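Local coordinates for amino acid ABC transporter, binding protein (Thermus thermophilus, PDB 3VV5) that binds the lysine analogue L-thialysine between its lobes as the periplasmic solute-binding component of an amino acid ABC transporter, at residues A[146-150]-A[151-155]; A[84-87]-A[88-92]; A[242-245]-A[246-250]; A[44-47]-A[48-51]. One frame throughout, in Å; residues are numbered along the deposited sequence.

Overall arrangement
Contacts 1, 2 and 4 surround the bound L-thialysine, while contact 3 lies apart from it. Contact 1 holds the carboxylate and amino end of the ligand; contacts 2 and 4 supply Phe84 and Phe46, whose rings each have the ligand sulfur over one face. Contacts 1 and 2 touch directly, their centres 15 Å apart, where Gly149 O meets Phe84 CE2 at 3.5 Å. Contacts 1 and 4 meet through Tyr152 OH and Phe46 CZ, 3.8 Å apart. Contacts 2 and 4 stay about 6 Å apart at their nearest atoms, with the ligand side chain between the two rings. Contact 3 comes within about 8 Å of contact 4 and about 15 Å of contact 1, nearest atoms.

Contact 1: A[146-150]-A[151-155]; sequences VQVGT and TYMEA. With SLZ (L-thialysine), chain C.
Thr150 and Met153 meet at the start of helix 151-158, beside the amino acid end of the bound L-thialysine. Thr151 N donates to the ligand carboxylate O at 2.9 Å, and the ligand amino N donates to Tyr152 OH at 3.1 Å. The Tyr152 ring also lies alongside the ligand CA, and Thr151 OG1 sits over one ring face near its rim; that hydroxyl is hydrogen-bonded to Glu215.

Behind this first shell Thr150 is the N-cap. Its OG1, set between the backbone N and the carbonyl carbon (chi1 63°), accepts from Met153 N at 3.2 Å in a nearly straight bond and donates to Gln147 O at 2.7 Å, spanning the type II turn 147-150. Glu154 N bonds to Thr150 O at 3.1 Å and begins the regular helix.

Farther out, the extended first two torsions of Met153 (chi1 -177°, chi2 171°) carry SD to the turn, where Gly149 N makes a weak bond to it at 3.7 Å. A bend at the third torsion then folds the CE methyl onto Gly149 N, 3.3 Å away. Val146 crosses Met153 at about a right angle, with CG2 packed 3.8 Å from Met153 CB.

This strand-turn-helix corner belongs to the beta-alpha-beta unit 143-168. The carboxylate meets the N-terminal end of the helix, whose dipole would probably help to stabilise its negative charge, together with Arg109.

Contact 2: A[84-87]-A[88-92]; sequences FDTL and LIQLN. With SLZ (L-thialysine), chain C.
Thr86 and Leu87 lead into helix 87-92 with two backbone bonds, Gln90 N to Thr86 O at 3.0 Å and Leu91 N to Leu87 O at 3.0 Å, while a tighter turn just before them joins Leu87 N to Phe84 O. A water bridges the same entry: it donates to Asp85 O at 2.7 Å and accepts from Ile89 N at 3.1 Å, linking a carbonyl of the turn to an amide of the first helical turn.

The side chains that meet here do so mostly through their inner carbons. Gln90 CG lies 3.4 Å from Thr86 O, and Leu91 CB lies at the same distance from Leu87 O, so both aliphatic stems rest beside carbonyls already engaged by the helix. Thr86 OG1 turns back to Ser83 O. Leu87 and Leu88 both pack against His103, and Leu88 and Leu91 reach Val113 and Ala220, which fastens the apolar side of the helix to neighbouring strands.

At the ligand end, Phe84 CG stands opposite its own backbone N (chi1 178°), which swings the ring toward the bound L-thialysine. The ligand SG lies 4.2 Å above one face, offset toward the rim, and Phe84 CE1 approaches the ligand CD to 3.2 Å. The ring also stacks with His103.

Phe84 thus offers an apolar surface to the thioether and adjoining methylenes of the ligand, while the backbone bonds, the bridging water and the Thr86 hydroxyl on Ser83 O hold the helix entry behind it.

Contact 3: A[242-245]-A[246-250]; sequences DGTY and ARISQ
Thr244 and Ile248 lie one turn apart on helix 244-253, and three successive backbone bonds hold that turn. Arg247 N donates to Gly243 O at 3.0 Å, Ile248 N to Thr244 O at 3.0 Å, and Ser249 N to Tyr245 O at 2.9 Å.

Among the polar side chains, Asp242 OD1 accepts from Thr244 N at 2.9 Å, an Asx turn in which the amide meets the oxygen nearly along its C-O direction. Asp242 OD2 is in turn held in a salt bridge by Arg72 of helix 61-72. A water joins Thr244 OG1, 2.6 Å away, to Arg247 NH2, for which it is the acceptor at 3.2 Å. Farther along, Tyr245 OH reaches His119 O, and Ser249 OG bonds to Glu255 O and Val257 N.

The apolar contacts run beside these bonds. Thr244 and Ile248 lie side by side and point the same way, their CG2 and CD1 methyls 3.8 Å apart. Ile248 CG1 also sits over one face of the Arg247 guanidinium, whose chain bends at its third torsion (chi3 51°). On another side of the helix, Tyr245 CE1 comes 4.0 Å from Ser249 CB; Tyr245 itself packs on Leu65 and Met240.

Gly243, with positive phi, is the first residue to leave helical angles after helix 226-242 and is also the N-cap of the next helix. Spanned by the Asx turn of Asp242, it forms the junction between helices 226-242 and 244-253; helix 244-253 packs on helix 61-72, and the Asp242-Arg72 salt bridge ties the junction to it.

Contact 4: A[44-47]-A[48-51]; sequences GAFP and PFNY. With SLZ (L-thialysine), chain C.
The beta hairpin of strands 45-46 and 50-52 turns through Pro47 and Pro48, joined by a cis peptide bond, and lays Phe46 and Asn50 against the bound L-thialysine. Phe46 and Asn50 form an antiparallel hydrogen-bonded pair: Phe46 N donates to Asn50 O at 2.8 Å, and Asn50 N donates to Phe46 O at 3.0 Å from above the carbonyl plane. Phe49 N adds a weak bond to the same Phe46 O. Two classic beta bulges interrupt the pairing, Ala45 and Phe46 facing Asn50 and then Phe49 and Asn50 facing Phe46.

Asn50 CG sits between its backbone N and carbonyl carbon (chi1 61°), which turns the amide back along the hairpin. Its OD1 accepts from Gly44 N at 2.8 Å, nearly straight at 174° and in the carbonyl plane, while ND2 is held by Glu62. Both amide ends are thereby fixed, and ND2 lies 3.3 Å from the ligand NZ.

Phe46 presents one ring face to the ligand, with SG 3.3 Å above the plane and offset toward the rim. Its CD2 touches Phe49 CD2 at 4.0 Å; the Phe49 ring itself stacks with Tyr120. On the other side of the hairpin, Pro47 CB lies over the Tyr51 face in a CH-pi contact, 4.1 Å from the ring centroid.

The chemistry suits a lysine-like side chain: an aromatic face runs along its thioether and methylene portion, and a carboxamide fixed by Gly44 and Glu62 borders the terminal amine, whose charge the pocket residue Glu43 would probably help to balance.

Contact 1: A[146-150]-A[151-155]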
loop_
_atom_site.group_PDB
_atom_site.type_symbol
_atom_site.label_atom_id
_atom_site.label_comp_id
_atom_site.label_asym_id
_atom_site.label_seq_id
_atom_site.Cartn_x
_atom_site.Cartn_y
_atom_site.Cartn_z
ATOM N N VAL A 146 -11.340 8.527 4.711
ATOM C CA VAL A 146 -10.033 8.112 4.122
ATOM C C VAL A 146 -8.926 7.999 5.167
ATOM O O VAL A 146 -8.920 8.720 6.179
ATOM C CB VAL A 146 -9.530 9.127 3.074
ATOM C CG1 VAL A 146 -10.389 9.090 1.845
ATOM C CG2 VAL A 146 -9.528 10.524 3.670
ATOM N N GLN A 147 -7.961 7.123 4.899
ATOM C CA GLN A 147 -6.739 7.078 5.686
ATOM C C GLN A 147 -5.890 8.337 5.474
ATOM O O GLN A 147 -5.737 8.794 4.340
ATOM C CB GLN A 147 -5.904 5.841 5.329
ATOM C CG GLN A 147 -4.780 5.653 6.309
ATOM C CD GLN A 147 -3.936 4.433 6.067
ATOM O OE1 GLN A 147 -4.046 3.760 5.033
ATOM N NE2 GLN A 147 -3.059 4.142 7.028
ATOM N N VAL A 148 -5.325 8.874 6.562
ATOM C CA VAL A 148 -4.458 10.048 6.479
ATOM C C VAL A 148 -3.196 9.761 5.661
ATOM O O VAL A 148 -2.660 8.640 5.675
ATOM C CB VAL A 148 -4.064 10.606 7.890
ATOM C CG1 VAL A 148 -3.208 9.597 8.667
ATOM C CG2 VAL A 148 -3.362 11.974 7.765
ATOM N N GLY A 149 -2.756 10.774 4.922
ATOM C CA GLY A 149 -1.489 10.724 4.209
ATOM C C GLY A 149 -1.544 9.865 2.962
ATOM O O GLY A 149 -0.512 9.507 2.425
ATOM N N THR A 150 -2.746 9.537 2.502
ATOM C CA THR A 150 -2.892 8.665 1.340
ATOM C C THR A 150 -3.324 9.403 0.067
ATOM O O THR A 150 -3.839 10.541 0.093
ATOM C CB THR A 150 -3.891 7.506 1.590
ATOM O OG1 THR A 150 -5.208 8.041 1.830
ATOM C CG2 THR A 150 -3.458 6.616 2.764
ATOM N N THR A 151 -3.129 8.735 -1.058
ATOM C CA THR A 151 -3.644 9.193 -2.334
ATOM C C THR A 151 -5.183 9.210 -2.338
ATOM O O THR A 151 -5.781 9.927 -3.119
ATOM C CB THR A 151 -3.088 8.329 -3.478
ATOM O OG1 THR A 151 -3.433 6.965 -3.231
ATOM C CG2 THR A 151 -1.561 8.400 -3.477
ATOM N N TYR A 152 -5.812 8.424 -1.469
ATOM C CA TYR A 152 -7.283 8.457 -1.312
ATOM C C TYR A 152 -7.721 9.783 -0.714
ATOM O O TYR A 152 -8.667 10.401 -1.206
ATOM C CB TYR A 152 -7.786 7.271 -0.468
ATOM C CG TYR A 152 -7.110 5.981 -0.851
ATOM C CD1 TYR A 152 -7.108 5.545 -2.171
ATOM C CD2 TYR A 152 -6.428 5.217 0.101
ATOM C CE1 TYR A 152 -6.452 4.357 -2.556
ATOM C CE2 TYR A 152 -5.764 4.035 -0.268
ATOM C CZ TYR A 152 -5.787 3.614 -1.591
ATOM O OH TYR A 152 -5.121 2.455 -1.957
ATOM N N MET A 153 -7.021 10.215 0.334
ATOM C CA MET A 153 -7.215 11.544 0.906
ATOM C C MET A 153 -7.019 12.645 -0.145
ATOM O O MET A 153 -7.869 13.511 -0.294
ATOM C CB MET A 153 -6.256 11.761 2.081
ATOM C CG MET A 153 -6.425 13.103 2.793
ATOM S SD MET A 153 -5.462 13.185 4.295
ATOM C CE MET A 153 -3.847 13.632 3.685
ATOM N N GLU A 154 -5.904 12.602 -0.866
ATOM C CA GLU A 154 -5.610 13.598 -1.907
ATOM C C GLU A 154 -6.747 13.662 -2.932
ATOM O O GLU A 154 -7.214 14.752 -3.289
ATOM C CB GLU A 154 -4.262 13.277 -2.571
ATOM C CG GLU A 154 -3.955 14.037 -3.867
ATOM C CD GLU A 154 -2.732 13.488 -4.598
ATOM O OE1 GLU A 154 -2.796 13.378 -5.841
ATOM O OE2 GLU A 154 -1.720 13.149 -3.930
ATOM N N ALA A 155 -7.226 12.494 -3.358
ATOM C CA ALA A 155 -8.323 12.416 -4.319
ATOM C C ALA A 155 -9.630 12.970 -3.769
ATOM O O ALA A 155 -10.337 13.680 -4.487
ATOM C CB ALA A 155 -8.524 10.994 -4.798
HETATM N N SLZ C . -2.127 3.354 -1.984
HETATM C CA SLZ C . -2.096 4.136 -0.727
HETATM C CB SLZ C . -1.293 3.383 0.367
HETATM S SG SLZ C . -2.172 2.586 1.759
HETATM C CD SLZ C . -0.681 1.901 2.566
HETATM C CE SLZ C . -0.856 1.233 3.933
HETATM N NZ SLZ C . 0.207 0.228 4.096
HETATM C C SLZ C . -1.302 5.395 -1.063
HETATM O O SLZ C . -1.507 6.412 -0.383
HETATM O OXT SLZ C . -0.489 5.313 -2.012
#

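Contact 2: A[84-87]-A[88-92]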
loop_
_atom_site.group_PDB
_atom_site.type_symbol
_atom_site.label_atom_id
_atom_site.label_comp_id
_atom_site.label_asym_id
_atom_site.label_seq_id
_atom_site.Cartn_x
_atom_site.Cartn_y
_atom_site.Cartn_z
ATOM N N PHE A 84 1.535 4.423 8.907
ATOM C CA PHE A 84 1.756 4.682 7.490
ATOM C C PHE A 84 2.350 6.075 7.200
ATOM O O PHE A 84 3.337 6.180 6.458
ATOM C CB PHE A 84 0.481 4.467 6.647
ATOM C CG PHE A 84 0.669 4.769 5.174
ATOM C CD1 PHE A 84 1.374 3.895 4.346
ATOM C CD2 PHE A 84 0.169 5.946 4.620
ATOM C CE1 PHE A 84 1.567 4.180 2.980
ATOM C CE2 PHE A 84 0.355 6.248 3.250
ATOM C CZ PHE A 84 1.055 5.360 2.424
ATOM N N ASP A 85 1.746 7.115 7.788
ATOM C CA ASP A 85 2.126 8.513 7.473
ATOM C C ASP A 85 3.542 8.893 7.920
ATOM O O ASP A 85 4.058 9.962 7.570
ATOM C CB ASP A 85 1.091 9.519 8.010
ATOM C CG ASP A 85 0.960 9.507 9.557
ATOM O OD1 ASP A 85 1.418 8.565 10.217
ATOM O OD2 ASP A 85 0.347 10.446 10.109
ATOM N N THR A 86 4.174 7.999 8.671
ATOM C CA THR A 86 5.527 8.238 9.161
ATOM C C THR A 86 6.603 7.582 8.302
ATOM O O THR A 86 7.797 7.858 8.495
ATOM C CB THR A 86 5.746 7.686 10.592
ATOM O OG1 THR A 86 5.901 6.253 10.554
ATOM C CG2 THR A 86 4.603 8.080 11.532
ATOM N N LEU A 87 6.202 6.714 7.374
ATOM C CA LEU A 87 7.152 5.786 6.732
ATOM C C LEU A 87 8.181 6.455 5.821
ATOM O O LEU A 87 9.351 6.159 5.934
ATOM C CB LEU A 87 6.434 4.646 5.975
ATOM C CG LEU A 87 5.757 3.546 6.802
ATOM C CD1 LEU A 87 4.924 2.676 5.876
ATOM C CD2 LEU A 87 6.780 2.695 7.590
ATOM N N LEU A 88 7.754 7.345 4.927
ATOM C CA LEU A 88 8.711 7.974 4.012
ATOM C C LEU A 88 9.693 8.882 4.759
ATOM O O LEU A 88 10.889 8.897 4.462
ATOM C CB LEU A 88 8.011 8.717 2.873
ATOM C CG LEU A 88 7.118 7.841 1.973
ATOM C CD1 LEU A 88 6.562 8.674 0.824
ATOM C CD2 LEU A 88 7.865 6.582 1.475
ATOM N N ILE A 89 9.186 9.602 5.755
ATOM C CA ILE A 89 10.040 10.448 6.593
ATOM C C ILE A 89 11.084 9.620 7.331
ATOM O O ILE A 89 12.277 9.928 7.276
ATOM C CB ILE A 89 9.199 11.344 7.538
ATOM C CG1 ILE A 89 8.412 12.330 6.665
ATOM C CG2 ILE A 89 10.100 12.102 8.527
ATOM C CD1 ILE A 89 7.339 13.122 7.385
ATOM N N GLN A 90 10.658 8.545 7.985
ATOM C CA GLN A 90 11.606 7.719 8.718
ATOM C C GLN A 90 12.621 7.009 7.806
ATOM O O GLN A 90 13.737 6.753 8.229
ATOM C CB GLN A 90 10.910 6.707 9.629
ATOM C CG GLN A 90 10.200 7.368 10.828
ATOM C CD GLN A 90 10.353 6.580 12.135
ATOM O OE1 GLN A 90 10.390 7.157 13.217
ATOM N NE2 GLN A 90 10.452 5.280 12.034
ATOM N N LEU A 91 12.210 6.692 6.580
ATOM C CA LEU A 91 13.093 6.090 5.587
ATOM C C LEU A 91 14.241 7.050 5.287
ATOM O O LEU A 91 15.408 6.655 5.291
ATOM C CB LEU A 91 12.304 5.794 4.297
ATOM C CG LEU A 91 13.065 5.416 3.015
ATOM C CD1 LEU A 91 13.893 4.132 3.242
ATOM C CD2 LEU A 91 12.109 5.250 1.846
ATOM N N ASN A 92 13.884 8.312 5.052
ATOM C CA ASN A 92 14.864 9.365 4.801
ATOM C C ASN A 92 15.782 9.684 5.972
ATOM O O ASN A 92 16.839 10.276 5.781
ATOM C CB ASN A 92 14.183 10.635 4.286
ATOM C CG ASN A 92 14.002 10.637 2.773
ATOM O OD1 ASN A 92 14.887 10.213 2.020
ATOM N ND2 ASN A 92 12.852 11.121 2.318
HETATM N N SLZ C . -2.127 3.354 -1.984
HETATM C CA SLZ C . -2.096 4.136 -0.727
HETATM C CB SLZ C . -1.293 3.383 0.367
HETATM S SG SLZ C . -2.172 2.586 1.759
HETATM C CD SLZ C . -0.681 1.901 2.566
HETATM C CE SLZ C . -0.856 1.233 3.933
HETATM N NZ SLZ C . 0.207 0.228 4.096
HETATM C C SLZ C . -1.302 5.395 -1.063
HETATM O O SLZ C . -1.507 6.412 -0.383
HETATM O OXT SLZ C . -0.489 5.313 -2.012
HETATM O O HOH W 1 6.143 9.931 5.806
#

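Contact 3: A[242-245]-A[246-250]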
loop_
_atom_site.group_PDB
_atom_site.type_symbol
_atom_site.label_atom_id
_atom_site.label_comp_id
_atom_site.label_asym_id
_atom_site.label_seq_id
_atom_site.Cartn_x
_atom_site.Cartn_y
_atom_site.Cartn_z
ATOM N N ASP A 242 11.506 -15.027 -13.217
ATOM C CA ASP A 242 11.737 -16.413 -12.823
ATOM C C ASP A 242 10.511 -17.157 -12.294
ATOM O O ASP A 242 10.608 -18.330 -11.908
ATOM C CB ASP A 242 12.934 -16.515 -11.860
ATOM C CG ASP A 242 12.621 -16.030 -10.441
ATOM O OD1 ASP A 242 11.434 -15.805 -10.106
ATOM O OD2 ASP A 242 13.590 -15.885 -9.655
ATOM N N GLY A 243 9.367 -16.471 -12.251
ATOM C CA GLY A 243 8.124 -17.097 -11.820
ATOM C C GLY A 243 7.712 -16.802 -10.388
ATOM O O GLY A 243 6.571 -17.060 -10.015
ATOM N N THR A 244 8.638 -16.284 -9.581
ATOM C CA THR A 244 8.357 -15.992 -8.180
ATOM C C THR A 244 7.254 -14.946 -8.040
ATOM O O THR A 244 6.333 -15.100 -7.233
ATOM C CB THR A 244 9.620 -15.507 -7.425
ATOM O OG1 THR A 244 10.482 -16.631 -7.173
ATOM C CG2 THR A 244 9.244 -14.863 -6.095
ATOM N N TYR A 245 7.356 -13.880 -8.817
ATOM C CA TYR A 245 6.344 -12.817 -8.715
ATOM C C TYR A 245 4.934 -13.359 -9.019
ATOM O O TYR A 245 3.980 -13.092 -8.280
ATOM C CB TYR A 245 6.689 -11.659 -9.638
ATOM C CG TYR A 245 5.698 -10.533 -9.490
ATOM C CD1 TYR A 245 4.445 -10.620 -10.089
ATOM C CD2 TYR A 245 6.004 -9.390 -8.734
ATOM C CE1 TYR A 245 3.506 -9.626 -9.954
ATOM C CE2 TYR A 245 5.048 -8.354 -8.598
ATOM C CZ TYR A 245 3.805 -8.496 -9.216
ATOM O OH TYR A 245 2.818 -7.530 -9.117
ATOM N N ALA A 246 4.822 -14.115 -10.115
ATOM C CA ALA A 246 3.585 -14.767 -10.498
ATOM C C ALA A 246 3.023 -15.643 -9.385
ATOM O O ALA A 246 1.835 -15.551 -9.096
ATOM C CB ALA A 246 3.776 -15.590 -11.797
ATOM N N ARG A 247 3.860 -16.497 -8.777
ATOM C CA ARG A 247 3.410 -17.392 -7.697
ATOM C C ARG A 247 2.848 -16.613 -6.496
ATOM O O ARG A 247 1.859 -17.015 -5.860
ATOM C CB ARG A 247 4.558 -18.305 -7.198
ATOM C CG ARG A 247 4.120 -19.101 -5.947
ATOM C CD ARG A 247 5.199 -19.629 -5.031
ATOM N NE ARG A 247 6.216 -18.696 -4.579
ATOM C CZ ARG A 247 6.322 -18.210 -3.340
ATOM N NH1 ARG A 247 5.427 -18.525 -2.393
ATOM N NH2 ARG A 247 7.325 -17.384 -3.059
ATOM N N ILE A 248 3.515 -15.516 -6.154
ATOM C CA ILE A 248 3.101 -14.743 -4.982
ATOM C C ILE A 248 1.833 -13.954 -5.292
ATOM O O ILE A 248 0.944 -13.859 -4.449
ATOM C CB ILE A 248 4.239 -13.826 -4.473
ATOM C CG1 ILE A 248 5.379 -14.675 -3.893
ATOM C CG2 ILE A 248 3.710 -12.797 -3.458
ATOM C CD1 ILE A 248 6.672 -13.857 -3.512
ATOM N N SER A 249 1.747 -13.398 -6.498
ATOM C CA SER A 249 0.531 -12.678 -6.906
ATOM C C SER A 249 -0.663 -13.638 -6.945
ATOM O O SER A 249 -1.732 -13.315 -6.448
ATOM C CB SER A 249 0.719 -11.975 -8.248
ATOM O OG SER A 249 -0.405 -11.164 -8.567
ATOM N N GLN A 250 -0.457 -14.829 -7.498
ATOM C CA GLN A 250 -1.502 -15.857 -7.526
ATOM C C GLN A 250 -1.954 -16.305 -6.126
ATOM O O GLN A 250 -3.147 -16.479 -5.888
ATOM C CB GLN A 250 -1.049 -17.070 -8.353
ATOM C CG GLN A 250 -0.974 -16.822 -9.870
ATOM C CD GLN A 250 -2.323 -16.527 -10.514
ATOM O OE1 GLN A 250 -3.381 -16.961 -10.020
ATOM N NE2 GLN A 250 -2.293 -15.807 -11.643
HETATM O O HOH W 2 9.622 -18.055 -5.116
#

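Contact 4: A[44-47]-A[48-51]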
loop_
_atom_site.group_PDB
_atom_site.type_symbol
_atom_site.label_atom_id
_atom_site.label_comp_id
_atom_site.label_asym_id
_atom_site.label_seq_id
_atom_site.Cartn_x
_atom_site.Cartn_y
_atom_site.Cartn_z
ATOM N N GLY A 44 1.477 -2.635 8.297
ATOM C CA GLY A 44 0.908 -3.778 9.003
ATOM C C GLY A 44 -0.573 -3.574 9.308
ATOM O O GLY A 44 -1.128 -4.279 10.144
ATOM N N ALA A 45 -1.214 -2.610 8.649
ATOM C CA ALA A 45 -2.662 -2.428 8.812
ATOM C C ALA A 45 -3.400 -2.308 7.477
ATOM O O ALA A 45 -4.430 -1.615 7.370
ATOM C CB ALA A 45 -2.957 -1.234 9.735
ATOM N N PHE A 46 -2.889 -3.000 6.455
ATOM C CA PHE A 46 -3.447 -2.884 5.095
ATOM C C PHE A 46 -3.602 -4.254 4.444
ATOM O O PHE A 46 -2.858 -4.578 3.521
ATOM C CB PHE A 46 -2.529 -1.984 4.233
ATOM C CG PHE A 46 -3.235 -1.241 3.106
ATOM C CD1 PHE A 46 -4.356 -0.441 3.362
ATOM C CD2 PHE A 46 -2.738 -1.285 1.803
ATOM C CE1 PHE A 46 -4.979 0.298 2.336
ATOM C CE2 PHE A 46 -3.362 -0.548 0.739
ATOM C CZ PHE A 46 -4.471 0.238 1.008
ATOM N N PRO A 47 -4.546 -5.094 4.948
ATOM C CA PRO A 47 -4.702 -6.414 4.344
ATOM C C PRO A 47 -5.328 -6.266 2.950
ATOM O O PRO A 47 -6.240 -5.434 2.775
ATOM C CB PRO A 47 -5.690 -7.117 5.293
ATOM C CG PRO A 47 -6.525 -5.972 5.870
ATOM C CD PRO A 47 -5.528 -4.850 6.037
ATOM N N PRO A 48 -4.925 -7.108 1.984
ATOM C CA PRO A 48 -4.015 -8.270 2.082
ATOM C C PRO A 48 -2.567 -7.957 1.699
ATOM O O PRO A 48 -1.783 -8.877 1.493
ATOM C CB PRO A 48 -4.615 -9.240 1.052
ATOM C CG PRO A 48 -5.113 -8.310 -0.030
ATOM C CD PRO A 48 -5.666 -7.114 0.704
ATOM N N PHE A 49 -2.216 -6.681 1.607
ATOM C CA PHE A 49 -0.861 -6.269 1.166
ATOM C C PHE A 49 0.204 -6.375 2.253
ATOM O O PHE A 49 1.282 -6.967 2.034
ATOM C CB PHE A 49 -0.917 -4.852 0.595
ATOM C CG PHE A 49 -1.658 -4.782 -0.705
ATOM C CD1 PHE A 49 -1.046 -5.234 -1.880
ATOM C CD2 PHE A 49 -2.963 -4.315 -0.762
ATOM C CE1 PHE A 49 -1.724 -5.222 -3.081
ATOM C CE2 PHE A 49 -3.658 -4.281 -1.984
ATOM C CZ PHE A 49 -3.031 -4.732 -3.147
ATOM N N ASN A 50 -0.086 -5.782 3.414
ATOM C CA ASN A 50 0.815 -5.860 4.566
ATOM C C ASN A 50 -0.009 -5.699 5.838
ATOM O O ASN A 50 -0.673 -4.676 6.035
ATOM C CB ASN A 50 1.970 -4.821 4.491
ATOM C CG ASN A 50 1.478 -3.352 4.456
ATOM O OD1 ASN A 50 1.316 -2.697 5.500
ATOM N ND2 ASN A 50 1.278 -2.824 3.246
ATOM N N TYR A 51 0.021 -6.714 6.695
ATOM C CA TYR A 51 -0.905 -6.750 7.828
ATOM C C TYR A 51 -0.431 -7.790 8.816
ATOM O O TYR A 51 0.296 -8.717 8.464
ATOM C CB TYR A 51 -2.364 -7.033 7.383
ATOM C CG TYR A 51 -2.591 -8.446 6.888
ATOM C CD1 TYR A 51 -3.110 -9.435 7.751
ATOM C CD2 TYR A 51 -2.258 -8.812 5.570
ATOM C CE1 TYR A 51 -3.300 -10.754 7.320
ATOM C CE2 TYR A 51 -2.445 -10.165 5.115
ATOM C CZ TYR A 51 -2.972 -11.108 6.004
ATOM O OH TYR A 51 -3.158 -12.421 5.607
HETATM N N SLZ C . -2.127 3.354 -1.984
HETATM C CA SLZ C . -2.096 4.136 -0.727
HETATM C CB SLZ C . -1.293 3.383 0.367
HETATM S SG SLZ C . -2.172 2.586 1.759
HETATM C CD SLZ C . -0.681 1.901 2.566
HETATM C CE SLZ C . -0.856 1.233 3.933
HETATM N NZ SLZ C . 0.207 0.228 4.096
HETATM C C SLZ C . -1.302 5.395 -1.063
HETATM O O SLZ C . -1.507 6.412 -0.383
HETATM O OXT SLZ C . -0.489 5.313 -2.012
#